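Long-range contacts in UPF0141 protein yjdB (Campylobacter jejuni subsp. jejuni HB93-13, PDB 4TN0), which transfers phosphoethanolamine, probably to cell-surface acceptors and by way of a threonine at its zinc site, and is required for polymyxin resistance and motility: residues Y33-Y38 / V52-N57; D42-T47 / Y199-L204; M72-K77 / E85-A90. All blocks are in the same frame, centred on the assembly; numbering follows the deposited sequence.

All three contacts belong to one alkaline phosphatase-like domain built round a mixed eight-stranded sheet. Interactions 1 and 2 are neighbours, with centres about 12 Å apart, and their segments alternate along the chain: both use the loop between strands 18-24 and 53-59, which interaction 1 sets against strand 53-59 and interaction 2 against helix 186-211. They meet directly through probable hydrogen bonds, S34 to D42 and L35 to N44, and so form one connected region. Interaction 3 lies across the chain's centre, about 27 Å from interaction 1 and 30 Å from interaction 2 between centres, nested within the loop that interaction 2 closes. It is a separate, local closure between successive helices 68-73 and 90-96.

Interaction 1. Residues Y33-Y38 / V52-N57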
ATOM      1  N   TYR A  33      -8.151  11.430  -3.534  1.00 47.75           N
ATOM      2  CA  TYR A  33      -7.924  10.658  -4.743  1.00 47.55           C
ATOM      3  C   TYR A  33      -8.983  11.021  -5.795  1.00 52.02           C
ATOM      4  O   TYR A  33     -10.188  10.983  -5.528  1.00 48.09           O
ATOM      5  CB  TYR A  33      -7.903   9.155  -4.415  1.00 42.22           C
ATOM      6  CG  TYR A  33      -6.525   8.722  -3.975  1.00 41.75           C
ATOM      7  CD1 TYR A  33      -5.970   9.209  -2.794  1.00 37.18           C
ATOM      8  CD2 TYR A  33      -5.751   7.860  -4.763  1.00 43.45           C
ATOM      9  CE1 TYR A  33      -4.690   8.850  -2.399  1.00 37.32           C
ATOM     10  CE2 TYR A  33      -4.467   7.484  -4.376  1.00 35.75           C
ATOM     11  CZ  TYR A  33      -3.939   7.997  -3.195  1.00 39.31           C
ATOM     12  OH  TYR A  33      -2.678   7.649  -2.787  1.00 41.09           O
ATOM     13  N   SER A  34      -8.524  11.493  -6.951  1.00 49.60           N
ATOM     14  CA  SER A  34      -9.446  11.837  -8.029  1.00 53.38           C
ATOM     15  C   SER A  34     -10.072  10.572  -8.641  1.00 55.31           C
ATOM     16  O   SER A  34     -11.160  10.626  -9.212  1.00 58.87           O
ATOM     17  CB  SER A  34      -8.744  12.687  -9.092  1.00 52.26           C
ATOM     18  OG  SER A  34      -7.555  12.063  -9.562  1.00 56.26           O
ATOM     19  N   LEU A  35      -9.384   9.437  -8.504  1.00 50.39           N
ATOM     20  CA  LEU A  35      -9.929   8.121  -8.867  1.00 50.98           C
ATOM     21  C   LEU A  35     -11.227   7.836  -8.124  1.00 54.46           C
ATOM     22  O   LEU A  35     -12.033   7.003  -8.547  1.00 62.05           O
ATOM     23  CB  LEU A  35      -8.905   7.008  -8.576  1.00 48.25           C
ATOM     24  CG  LEU A  35      -7.819   6.748  -9.635  1.00 48.43           C
ATOM     25  CD1 LEU A  35      -6.613   5.992  -9.062  1.00 38.80           C
ATOM     26  CD2 LEU A  35      -8.367   6.017 -10.850  1.00 51.08           C
ATOM     27  N   GLY A  36     -11.412   8.511  -6.995  1.00 51.75           N
ATOM     28  CA  GLY A  36     -12.584   8.300  -6.167  1.00 52.94           C
ATOM     29  C   GLY A  36     -13.508   9.498  -6.150  1.00 56.55           C
ATOM     30  O   GLY A  36     -14.448   9.542  -5.361  1.00 60.24           O
ATOM     31  N   GLY A  37     -13.250  10.476  -7.011  1.00 52.33           N
ATOM     32  CA  GLY A  37     -14.144  11.612  -7.094  1.00 59.07           C
ATOM     33  C   GLY A  37     -13.686  12.897  -6.426  1.00 62.24           C
ATOM     34  O   GLY A  37     -14.498  13.800  -6.193  1.00 57.60           O
ATOM     35  N   TYR A  38     -12.404  12.973  -6.077  1.00 58.51           N
ATOM     36  CA  TYR A  38     -11.820  14.241  -5.635  1.00 58.62           C
ATOM     37  C   TYR A  38     -11.682  15.163  -6.846  1.00 54.77           C
ATOM     38  O   TYR A  38     -11.154  14.765  -7.878  1.00 61.79           O
ATOM     39  CB  TYR A  38     -10.468  13.993  -4.953  1.00 54.98           C
ATOM     40  CG  TYR A  38      -9.728  15.206  -4.424  1.00 50.31           C
ATOM     41  CD1 TYR A  38     -10.260  16.006  -3.413  1.00 49.04           C
ATOM     42  CD2 TYR A  38      -8.459  15.512  -4.899  1.00 50.39           C
ATOM     43  CE1 TYR A  38      -9.551  17.107  -2.918  1.00 43.56           C
ATOM     44  CE2 TYR A  38      -7.751  16.591  -4.414  1.00 48.50           C
ATOM     45  CZ  TYR A  38      -8.291  17.388  -3.429  1.00 49.49           C
ATOM     46  OH  TYR A  38      -7.540  18.460  -2.978  1.00 44.90           O
ATOM     47  N   VAL A  52      -6.630   1.601 -13.786  1.00 64.62           N
ATOM     48  CA  VAL A  52      -6.474   0.864 -12.543  1.00 56.19           C
ATOM     49  C   VAL A  52      -7.807   0.758 -11.808  1.00 55.19           C
ATOM     50  O   VAL A  52      -8.701   1.575 -12.031  1.00 53.97           O
ATOM     51  CB  VAL A  52      -5.421   1.535 -11.640  1.00 58.11           C
ATOM     52  CG1 VAL A  52      -4.082   1.603 -12.355  1.00 53.70           C
ATOM     53  CG2 VAL A  52      -5.868   2.940 -11.223  1.00 56.60           C
ATOM     54  N   VAL A  53      -7.949  -0.260 -10.957  1.00 57.48           N
ATOM     55  CA  VAL A  53      -9.141  -0.397 -10.118  1.00 57.47           C
ATOM     56  C   VAL A  53      -8.918   0.310  -8.782  1.00 57.29           C
ATOM     57  O   VAL A  53      -7.893   0.097  -8.126  1.00 54.14           O
ATOM     58  CB  VAL A  53      -9.505  -1.880  -9.858  1.00 56.47           C
ATOM     59  CG1 VAL A  53     -10.675  -1.984  -8.907  1.00 57.63           C
ATOM     60  CG2 VAL A  53      -9.833  -2.586 -11.155  1.00 64.88           C
ATOM     61  N   PHE A  54      -9.879   1.148  -8.387  1.00 54.25           N
ATOM     62  CA  PHE A  54      -9.784   1.909  -7.146  1.00 54.06           C
ATOM     63  C   PHE A  54     -10.867   1.544  -6.139  1.00 55.17           C
ATOM     64  O   PHE A  54     -12.060   1.740  -6.389  1.00 56.67           O
ATOM     65  CB  PHE A  54      -9.840   3.410  -7.444  1.00 56.23           C
ATOM     66  CG  PHE A  54      -9.853   4.278  -6.212  1.00 51.91           C
ATOM     67  CD1 PHE A  54      -8.681   4.563  -5.528  1.00 50.56           C
ATOM     68  CD2 PHE A  54     -11.034   4.813  -5.746  1.00 48.67           C
ATOM     69  CE1 PHE A  54      -8.693   5.375  -4.399  1.00 44.78           C
ATOM     70  CE2 PHE A  54     -11.053   5.614  -4.613  1.00 52.37           C
ATOM     71  CZ  PHE A  54      -9.880   5.894  -3.942  1.00 45.68           C
ATOM     72  N   PHE A  55     -10.431   1.062  -4.982  1.00 53.70           N
ATOM     73  CA  PHE A  55     -11.327   0.725  -3.891  1.00 53.47           C
ATOM     74  C   PHE A  55     -11.746   1.984  -3.129  1.00 54.86           C
ATOM     75  O   PHE A  55     -10.940   2.613  -2.437  1.00 52.37           O
ATOM     76  CB  PHE A  55     -10.637  -0.265  -2.965  1.00 50.69           C
ATOM     77  CG  PHE A  55     -10.356  -1.582  -3.615  1.00 56.44           C
ATOM     78  CD1 PHE A  55      -9.293  -1.723  -4.489  1.00 54.95           C
ATOM     79  CD2 PHE A  55     -11.168  -2.679  -3.370  1.00 55.75           C
ATOM     80  CE1 PHE A  55      -9.039  -2.933  -5.101  1.00 53.17           C
ATOM     81  CE2 PHE A  55     -10.913  -3.887  -3.980  1.00 55.63           C
ATOM     82  CZ  PHE A  55      -9.850  -4.011  -4.840  1.00 53.40           C
ATOM     83  N   ASP A  56     -13.015   2.351  -3.241  1.00 50.41           N
ATOM     84  CA  ASP A  56     -13.426   3.642  -2.710  1.00 56.06           C
ATOM     85  C   ASP A  56     -13.958   3.555  -1.292  1.00 49.98           C
ATOM     86  O   ASP A  56     -14.357   4.558  -0.727  1.00 56.06           O
ATOM     87  CB  ASP A  56     -14.471   4.285  -3.628  1.00 58.14           C
ATOM     88  CG  ASP A  56     -15.555   3.320  -4.043  1.00 62.23           C
ATOM     89  OD1 ASP A  56     -16.389   2.957  -3.180  1.00 63.22           O
ATOM     90  OD2 ASP A  56     -15.555   2.913  -5.233  1.00 61.76           O
ATOM     91  N   ASN A  57     -13.931   2.365  -0.709  1.00 54.01           N
ATOM     92  CA  ASN A  57     -14.457   2.159   0.636  1.00 50.36           C
ATOM     93  C   ASN A  57     -13.523   1.299   1.496  1.00 47.31           C
ATOM     94  O   ASN A  57     -13.947   0.393   2.192  1.00 48.65           O
ATOM     95  CB  ASN A  57     -15.846   1.526   0.540  1.00 50.12           C
ATOM     96  CG  ASN A  57     -16.634   1.638   1.837  1.00 55.45           C
ATOM     97  OD1 ASN A  57     -16.337   2.476   2.693  1.00 59.20           O
ATOM     98  ND2 ASN A  57     -17.644   0.788   1.989  1.00 53.88           N
TER
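F54 holds its ring out from strand 53-59 into the turn of 33-38, and three residues of that turn close round it in different ways. L35 comes over one face: its CB sits 4.1 Å from the centroid of the F54 ring, 26° off the ring normal, in a CH-pi contact. Y33 meets the far end of the same ring, with its CB 3.8 Å from CZ of F54. The two side chains run at about a right angle to each other, yet their ring planes are only 14° apart. The rings are slid so far past each other, centroids 5.9 Å apart, that they barely overlap and make no true stack. G36, with no side chain to intervene, brings its CA to 3.5 Å from CE2 of F54. It is the anti placement of CG to the backbone N of F54 (chi1 176°) that carries the ring across to this group.

The strand is part of the central mixed sheet of the alkaline phosphatase-like fold, where V53 and F55 pair by backbone bonds with F257 and A255 of strand 252-259. Close to F54, V52 is crossed at about a right angle by the branched end of L35, with CD1 3.8 Å and CD2 4.0 Å from CG2 of V52, and both residues also touch I256. The turn keeps its shape through the carbonyl of Y33, whose O accepts from N of G36 and N of Y38 on opposite faces of its plane. The OH of Y33 is hydrogen-bonded to that of Y223.

Interaction 2. Residues D42-T47 / Y199-L204; sequences DTNFYT and YTDYLL
Y46 lays its ring against helix residue Y202, whose CB stands over one face, 3.9 Å from the centroid of the Y46 ring and 19° off its normal. The Y202 ring then turns its edge toward that same face, a T-shaped pair with planes 76° apart and ring centroids separated by 5.3 Å. On the opposite face of Y46 lies CD2 of F45, over the ring centre, leaving the phenol held from both sides.

Beside the aromatics, the D201 carboxylate takes up the polar groups of the loop. OD1 of D201 accepts from ND2 of N44 at 2.8 Å and from OG1 of T47 at 2.7 Å, the two donors arriving from opposite faces of the carboxylate plane. The hydroxyl comes on the syn side, tilted out of the plane, while the amide arrives more steeply.

Through its type I turn D42-F45 and the residues just after, the loop following strand 18-24 is thus seated on the long helix 186-211, which in turn packs L204 against L221 and Y223 of the central sheet. OD2 of D201 receives a nearly straight bond from N of T47 (2.8 Å, 167°) and a weak one from N of Y46. So many donors would be expected to favour the charged carboxylate. OD1 of N44 accepts from N of L35, and CG2 of T47 rests 3.6 Å from CB of L204.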
ATOM      1  N   ASP A  42      -6.441  16.931  -9.841  1.00 54.49           N
ATOM      2  CA  ASP A  42      -6.459  15.584 -10.422  1.00 54.02           C
ATOM      3  C   ASP A  42      -5.235  14.778  -9.995  1.00 54.19           C
ATOM      4  O   ASP A  42      -4.287  14.602 -10.772  1.00 55.83           O
ATOM      5  CB  ASP A  42      -6.529  15.634 -11.951  1.00 55.92           C
ATOM      6  CG  ASP A  42      -6.681  14.252 -12.571  1.00 65.23           C
ATOM      7  OD1 ASP A  42      -7.075  13.313 -11.846  1.00 64.51           O
ATOM      8  OD2 ASP A  42      -6.375  14.088 -13.773  1.00 71.65           O
ATOM      9  N   THR A  43      -5.272  14.271  -8.766  1.00 51.92           N
ATOM     10  CA  THR A  43      -4.133  13.570  -8.165  1.00 52.55           C
ATOM     11  C   THR A  43      -3.794  12.239  -8.843  1.00 50.49           C
ATOM     12  O   THR A  43      -2.679  11.726  -8.716  1.00 44.83           O
ATOM     13  CB  THR A  43      -4.384  13.289  -6.686  1.00 44.36           C
ATOM     14  OG1 THR A  43      -5.641  12.619  -6.546  1.00 47.10           O
ATOM     15  CG2 THR A  43      -4.405  14.588  -5.895  1.00 42.66           C
ATOM     16  N   ASN A  44      -4.770  11.664  -9.532  1.00 51.65           N
ATOM     17  CA  ASN A  44      -4.579  10.360 -10.149  1.00 56.49           C
ATOM     18  C   ASN A  44      -4.457  10.404 -11.671  1.00 59.65           C
ATOM     19  O   ASN A  44      -4.920   9.510 -12.370  1.00 63.10           O
ATOM     20  CB  ASN A  44      -5.718   9.454  -9.728  1.00 51.76           C
ATOM     21  CG  ASN A  44      -5.780   9.279  -8.233  1.00 43.81           C
ATOM     22  OD1 ASN A  44      -6.807   9.526  -7.608  1.00 47.49           O
ATOM     23  ND2 ASN A  44      -4.680   8.830  -7.652  1.00 44.17           N
ATOM     24  N   PHE A  45      -3.842  11.475 -12.159  1.00 63.92           N
ATOM     25  CA  PHE A  45      -3.595  11.714 -13.577  1.00 60.94           C
ATOM     26  C   PHE A  45      -2.901  10.552 -14.310  1.00 64.70           C
ATOM     27  O   PHE A  45      -3.241  10.247 -15.451  1.00 66.37           O
ATOM     28  CB  PHE A  45      -2.760  12.976 -13.711  1.00 59.21           C
ATOM     29  CG  PHE A  45      -2.367  13.303 -15.112  1.00 61.45           C
ATOM     30  CD1 PHE A  45      -3.261  13.940 -15.959  1.00 59.69           C
ATOM     31  CD2 PHE A  45      -1.101  12.989 -15.584  1.00 63.45           C
ATOM     32  CE1 PHE A  45      -2.900  14.261 -17.253  1.00 57.35           C
ATOM     33  CE2 PHE A  45      -0.734  13.300 -16.882  1.00 63.75           C
ATOM     34  CZ  PHE A  45      -1.639  13.937 -17.718  1.00 64.75           C
ATOM     35  N   TYR A  46      -1.939   9.903 -13.662  1.00 60.10           N
ATOM     36  CA  TYR A  46      -1.151   8.878 -14.341  1.00 59.12           C
ATOM     37  C   TYR A  46      -1.774   7.480 -14.372  1.00 61.07           C
ATOM     38  O   TYR A  46      -1.846   6.861 -15.438  1.00 61.76           O
ATOM     39  CB  TYR A  46       0.232   8.809 -13.710  1.00 56.97           C
ATOM     40  CG  TYR A  46       1.005  10.076 -13.923  1.00 60.87           C
ATOM     41  CD1 TYR A  46       0.988  11.091 -12.976  1.00 58.97           C
ATOM     42  CD2 TYR A  46       1.726  10.280 -15.094  1.00 58.92           C
ATOM     43  CE1 TYR A  46       1.686  12.266 -13.180  1.00 60.43           C
ATOM     44  CE2 TYR A  46       2.438  11.454 -15.310  1.00 57.62           C
ATOM     45  CZ  TYR A  46       2.414  12.446 -14.352  1.00 64.61           C
ATOM     46  OH  TYR A  46       3.112  13.619 -14.558  1.00 60.37           O
ATOM     47  N   THR A  47      -2.205   6.970 -13.219  1.00 62.38           N
ATOM     48  CA  THR A  47      -2.798   5.633 -13.177  1.00 60.39           C
ATOM     49  C   THR A  47      -4.223   5.637 -13.751  1.00 62.38           C
ATOM     50  O   THR A  47      -4.782   4.569 -14.012  1.00 63.53           O
ATOM     51  CB  THR A  47      -2.787   5.010 -11.750  1.00 50.58           C
ATOM     52  OG1 THR A  47      -3.432   5.878 -10.821  1.00 52.61           O
ATOM     53  CG2 THR A  47      -1.366   4.765 -11.282  1.00 52.05           C
ATOM     54  N   TYR A 199       2.879  12.511  -7.246  1.00 42.62           N
ATOM     55  CA  TYR A 199       4.176  11.872  -7.404  1.00 46.05           C
ATOM     56  C   TYR A 199       4.067  10.375  -7.151  1.00 43.60           C
ATOM     57  O   TYR A 199       4.579   9.573  -7.919  1.00 46.90           O
ATOM     58  CB  TYR A 199       5.186  12.499  -6.449  1.00 42.68           C
ATOM     59  CG  TYR A 199       6.598  11.949  -6.543  1.00 40.15           C
ATOM     60  CD1 TYR A 199       7.235  11.818  -7.769  1.00 40.67           C
ATOM     61  CD2 TYR A 199       7.311  11.625  -5.397  1.00 35.45           C
ATOM     62  CE1 TYR A 199       8.540  11.353  -7.850  1.00 40.66           C
ATOM     63  CE2 TYR A 199       8.610  11.151  -5.464  1.00 41.76           C
ATOM     64  CZ  TYR A 199       9.225  11.024  -6.693  1.00 41.44           C
ATOM     65  OH  TYR A 199      10.515  10.564  -6.761  1.00 41.76           O
ATOM     66  N   THR A 200       3.361  10.001  -6.093  1.00 44.92           N
ATOM     67  CA  THR A 200       3.110   8.594  -5.813  1.00 44.22           C
ATOM     68  C   THR A 200       2.304   7.969  -6.952  1.00 47.64           C
ATOM     69  O   THR A 200       2.583   6.844  -7.358  1.00 53.50           O
ATOM     70  CB  THR A 200       2.379   8.400  -4.474  1.00 40.75           C
ATOM     71  OG1 THR A 200       3.289   8.683  -3.408  1.00 41.28           O
ATOM     72  CG2 THR A 200       1.895   6.960  -4.324  1.00 40.69           C
ATOM     73  N   ASP A 201       1.327   8.696  -7.487  1.00 46.40           N
ATOM     74  CA  ASP A 201       0.546   8.171  -8.601  1.00 46.86           C
ATOM     75  C   ASP A 201       1.445   7.868  -9.822  1.00 55.67           C
ATOM     76  O   ASP A 201       1.363   6.786 -10.416  1.00 53.65           O
ATOM     77  CB  ASP A 201      -0.563   9.147  -8.974  1.00 46.73           C
ATOM     78  CG  ASP A 201      -1.662   8.492  -9.803  1.00 51.21           C
ATOM     79  OD1 ASP A 201      -2.542   7.829  -9.211  1.00 53.38           O
ATOM     80  OD2 ASP A 201      -1.667   8.658 -11.039  1.00 53.02           O
ATOM     81  N   TYR A 202       2.326   8.808 -10.162  1.00 53.49           N
ATOM     82  CA  TYR A 202       3.265   8.640 -11.273  1.00 52.61           C
ATOM     83  C   TYR A 202       4.136   7.408 -11.095  1.00 52.09           C
ATOM     84  O   TYR A 202       4.323   6.621 -12.028  1.00 55.67           O
ATOM     85  CB  TYR A 202       4.143   9.892 -11.414  1.00 52.90           C
ATOM     86  CG  TYR A 202       5.411   9.721 -12.237  1.00 51.94           C
ATOM     87  CD1 TYR A 202       6.637   9.488 -11.620  1.00 50.16           C
ATOM     88  CD2 TYR A 202       5.386   9.814 -13.624  1.00 51.31           C
ATOM     89  CE1 TYR A 202       7.794   9.335 -12.363  1.00 49.51           C
ATOM     90  CE2 TYR A 202       6.535   9.656 -14.375  1.00 48.27           C
ATOM     91  CZ  TYR A 202       7.738   9.419 -13.744  1.00 52.03           C
ATOM     92  OH  TYR A 202       8.893   9.284 -14.494  1.00 47.53           O
ATOM     93  N   LEU A 203       4.676   7.250  -9.895  1.00 51.98           N
ATOM     94  CA  LEU A 203       5.533   6.117  -9.590  1.00 48.16           C
ATOM     95  C   LEU A 203       4.779   4.799  -9.736  1.00 56.06           C
ATOM     96  O   LEU A 203       5.363   3.770 -10.114  1.00 55.34           O
ATOM     97  CB  LEU A 203       6.094   6.247  -8.190  1.00 42.01           C
ATOM     98  CG  LEU A 203       7.129   7.340  -7.982  1.00 46.07           C
ATOM     99  CD1 LEU A 203       7.672   7.207  -6.589  1.00 34.52           C
ATOM    100  CD2 LEU A 203       8.259   7.267  -9.026  1.00 44.39           C
ATOM    101  N   LEU A 204       3.491   4.816  -9.406  1.00 52.62           N
ATOM    102  CA  LEU A 204       2.675   3.628  -9.633  1.00 56.17           C
ATOM    103  C   LEU A 204       2.618   3.302 -11.115  1.00 54.11           C
ATOM    104  O   LEU A 204       2.863   2.162 -11.500  1.00 58.62           O
ATOM    105  CB  LEU A 204       1.260   3.799  -9.058  1.00 54.54           C
ATOM    106  CG  LEU A 204       1.011   3.307  -7.627  1.00 51.67           C
ATOM    107  CD1 LEU A 204       2.020   3.807  -6.620  1.00 54.55           C
ATOM    108  CD2 LEU A 204      -0.431   3.578  -7.188  1.00 46.13           C
TER

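Interaction 3. Residues M72-K77 / E85-A90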
ATOM      1  N   MET A  72      -1.633  -4.957   9.254  1.00 41.75           N
ATOM      2  CA  MET A  72      -2.137  -5.288   7.917  1.00 43.67           C
ATOM      3  C   MET A  72      -1.473  -6.594   7.419  1.00 40.64           C
ATOM      4  O   MET A  72      -2.071  -7.339   6.661  1.00 40.21           O
ATOM      5  CB  MET A  72      -1.922  -4.125   6.915  1.00 33.57           C
ATOM      6  CG  MET A  72      -0.523  -3.985   6.319  1.00 38.55           C
ATOM      7  SD  MET A  72      -0.409  -2.765   4.960  1.00 38.74           S
ATOM      8  CE  MET A  72      -0.310  -1.189   5.843  1.00 30.66           C
ATOM      9  N   PHE A  73      -0.242  -6.848   7.858  1.00 38.94           N
ATOM     10  CA  PHE A  73       0.510  -8.026   7.451  1.00 43.56           C
ATOM     11  C   PHE A  73       0.281  -9.211   8.406  1.00 48.53           C
ATOM     12  O   PHE A  73       0.674 -10.358   8.120  1.00 41.69           O
ATOM     13  CB  PHE A  73       2.004  -7.704   7.379  1.00 39.69           C
ATOM     14  CG  PHE A  73       2.439  -7.055   6.090  1.00 46.52           C
ATOM     15  CD1 PHE A  73       2.563  -5.669   5.994  1.00 46.25           C
ATOM     16  CD2 PHE A  73       2.733  -7.826   4.971  1.00 40.21           C
ATOM     17  CE1 PHE A  73       2.972  -5.068   4.805  1.00 42.42           C
ATOM     18  CE2 PHE A  73       3.138  -7.234   3.783  1.00 40.87           C
ATOM     19  CZ  PHE A  73       3.265  -5.853   3.699  1.00 41.89           C
ATOM     20  N   SER A  74      -0.343  -8.928   9.547  1.00 43.67           N
ATOM     21  CA  SER A  74      -0.601  -9.963  10.532  1.00 41.58           C
ATOM     22  C   SER A  74      -1.866 -10.756  10.182  1.00 45.86           C
ATOM     23  O   SER A  74      -2.706 -10.295   9.403  1.00 45.78           O
ATOM     24  CB  SER A  74      -0.721  -9.358  11.927  1.00 38.51           C
ATOM     25  OG  SER A  74      -1.401 -10.232  12.818  1.00 37.70           O
ATOM     26  N   ILE A  75      -1.957 -11.970  10.724  1.00 42.31           N
ATOM     27  CA  ILE A  75      -3.157 -12.793  10.602  1.00 45.91           C
ATOM     28  C   ILE A  75      -4.324 -12.154  11.360  1.00 43.93           C
ATOM     29  O   ILE A  75      -5.491 -12.351  10.999  1.00 48.40           O
ATOM     30  CB  ILE A  75      -2.903 -14.242  11.121  1.00 43.66           C
ATOM     31  CG1 ILE A  75      -4.103 -15.147  10.852  1.00 47.54           C
ATOM     32  CG2 ILE A  75      -2.521 -14.248  12.603  1.00 33.52           C
ATOM     33  CD1 ILE A  75      -3.784 -16.646  11.054  1.00 43.87           C
ATOM     34  N   SER A  76      -4.012 -11.399  12.416  1.00 40.25           N
ATOM     35  CA  SER A  76      -5.063 -10.749  13.209  1.00 41.88           C
ATOM     36  C   SER A  76      -5.738  -9.631  12.427  1.00 46.81           C
ATOM     37  O   SER A  76      -5.093  -8.900  11.658  1.00 48.99           O
ATOM     38  CB  SER A  76      -4.510 -10.196  14.516  1.00 42.71           C
ATOM     39  OG  SER A  76      -3.575 -11.086  15.090  1.00 44.97           O
ATOM     40  N   LYS A  77      -7.036  -9.482  12.643  1.00 43.76           N
ATOM     41  CA  LYS A  77      -7.772  -8.393  12.028  1.00 46.96           C
ATOM     42  C   LYS A  77      -7.796  -7.225  13.014  1.00 46.65           C
ATOM     43  O   LYS A  77      -7.270  -7.351  14.124  1.00 41.82           O
ATOM     44  CB  LYS A  77      -9.168  -8.870  11.635  1.00 47.18           C
ATOM     45  CG  LYS A  77      -9.101  -9.978  10.602  1.00 45.30           C
ATOM     46  CD  LYS A  77     -10.425 -10.668  10.394  1.00 51.18           C
ATOM     47  CE  LYS A  77     -10.245 -11.865   9.483  1.00 61.29           C
ATOM     48  NZ  LYS A  77      -9.220 -12.853   9.989  1.00 53.36           N
ATOM     49  N   GLU A  85       1.731  -8.823  20.115  1.00 49.01           N
ATOM     50  CA  GLU A  85       1.873 -10.090  19.420  1.00 45.58           C
ATOM     51  C   GLU A  85       3.234 -10.100  18.762  1.00 47.68           C
ATOM     52  O   GLU A  85       3.751  -9.053  18.381  1.00 44.58           O
ATOM     53  CB  GLU A  85       0.744 -10.319  18.412  1.00 44.88           C
ATOM     54  CG  GLU A  85       0.941  -9.728  17.037  1.00 46.92           C
ATOM     55  CD  GLU A  85      -0.276  -9.973  16.149  1.00 51.68           C
ATOM     56  OE1 GLU A  85      -1.424 -10.002  16.682  1.00 44.61           O
ATOM     57  OE2 GLU A  85      -0.072 -10.142  14.921  1.00 51.10           O
ATOM     58  N   PHE A  86       3.838 -11.282  18.719  1.00 48.78           N
ATOM     59  CA  PHE A  86       5.181 -11.450  18.202  1.00 50.72           C
ATOM     60  C   PHE A  86       5.251 -12.813  17.478  1.00 53.48           C
ATOM     61  O   PHE A  86       5.546 -13.855  18.086  1.00 46.78           O
ATOM     62  CB  PHE A  86       6.198 -11.357  19.339  1.00 50.29           C
ATOM     63  CG  PHE A  86       7.632 -11.413  18.883  1.00 55.10           C
ATOM     64  CD1 PHE A  86       8.056 -10.649  17.796  1.00 55.84           C
ATOM     65  CD2 PHE A  86       8.561 -12.196  19.549  1.00 51.46           C
ATOM     66  CE1 PHE A  86       9.381 -10.680  17.370  1.00 59.13           C
ATOM     67  CE2 PHE A  86       9.894 -12.233  19.131  1.00 55.05           C
ATOM     68  CZ  PHE A  86      10.303 -11.478  18.038  1.00 54.68           C
ATOM     69  N   GLN A  87       4.946 -12.794  16.184  1.00 50.52           N
ATOM     70  CA  GLN A  87       4.701 -14.012  15.430  1.00 48.94           C
ATOM     71  C   GLN A  87       4.915 -13.791  13.935  1.00 50.16           C
ATOM     72  O   GLN A  87       5.088 -12.663  13.496  1.00 52.71           O
ATOM     73  CB  GLN A  87       3.277 -14.498  15.680  1.00 46.28           C
ATOM     74  CG  GLN A  87       2.247 -13.620  15.000  1.00 49.24           C
ATOM     75  CD  GLN A  87       0.865 -13.785  15.576  1.00 46.22           C
ATOM     76  OE1 GLN A  87       0.695 -13.956  16.788  1.00 46.12           O
ATOM     77  NE2 GLN A  87      -0.137 -13.728  14.712  1.00 42.63           N
ATOM     78  N   GLU A  88       4.869 -14.868  13.155  1.00 53.72           N
ATOM     79  CA  GLU A  88       5.045 -14.785  11.704  1.00 49.89           C
ATOM     80  C   GLU A  88       3.931 -13.959  11.065  1.00 42.32           C
ATOM     81  O   GLU A  88       2.821 -13.906  11.585  1.00 49.47           O
ATOM     82  CB  GLU A  88       5.071 -16.198  11.077  1.00 45.44           C
ATOM     83  CG  GLU A  88       6.271 -17.065  11.470  1.00 52.74           C
ATOM     84  CD  GLU A  88       6.233 -18.471  10.864  1.00 55.93           C
ATOM     85  OE1 GLU A  88       5.153 -19.110  10.883  1.00 55.24           O
ATOM     86  OE2 GLU A  88       7.287 -18.944  10.380  1.00 58.36           O
ATOM     87  N   ASN A  89       4.216 -13.342   9.924  1.00 38.77           N
ATOM     88  CA  ASN A  89       3.207 -12.560   9.217  1.00 44.01           C
ATOM     89  C   ASN A  89       3.010 -13.165   7.835  1.00 41.19           C
ATOM     90  O   ASN A  89       3.622 -14.171   7.517  1.00 47.00           O
ATOM     91  CB  ASN A  89       3.615 -11.064   9.120  1.00 38.67           C
ATOM     92  CG  ASN A  89       4.963 -10.850   8.386  1.00 45.23           C
ATOM     93  OD1 ASN A  89       5.067 -11.072   7.176  1.00 43.27           O
ATOM     94  ND2 ASN A  89       5.988 -10.416   9.121  1.00 39.85           N
ATOM     95  N   ALA A  90       2.164 -12.557   7.013  1.00 43.72           N
ATOM     96  CA  ALA A  90       1.932 -13.047   5.655  1.00 44.54           C
ATOM     97  C   ALA A  90       3.230 -13.248   4.845  1.00 49.05           C
ATOM     98  O   ALA A  90       3.335 -14.189   4.069  1.00 51.78           O
ATOM     99  CB  ALA A  90       1.012 -12.103   4.919  1.00 43.38           C
TER
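S74 and S76 offer their hydroxyls to the carboxylate of E85 from an ST turn, in which OG of S74 also accepts from the backbone N of S76 at 2.9 Å. The contact has two unlike ends. The tight one lies inward, where the chain leaving helix 68-73 runs up against the beginning of helix 90-96. There the backbone N of A90 gives a nearly straight bond to O of F73 (2.9 Å, 172°). CB of N89 presses against the same oxygen at 3.2 Å, and its distance to CB of F73 is 4.1 Å. N89 is the N-cap of the second helix: its OD1 accepts from N of M91, while its ND2 is tied to O of V114. The F73 ring leads inward to L22 and V24 of strand 18-24 and meets W103, and A90 packs on F282 and L285 of helix 281-288.

Further out, the partners are mostly partly exposed and make side-chain contacts alone. The side chains of Q87 and I75 cross at about a right angle, NE2 of Q87 coming to 3.2 Å from the CG2 branch of I75. E85 reaches the serines with its chain extended beyond CG, each carboxylate oxygen taking one hydroxyl. The bond from OG of S74 to OE2 of E85 is modelled as very short, so its exact length is doubtful; that from OG of S76 to OE1 of E85 is an ordinary 2.9 Å and uses the syn lone pair of OE1.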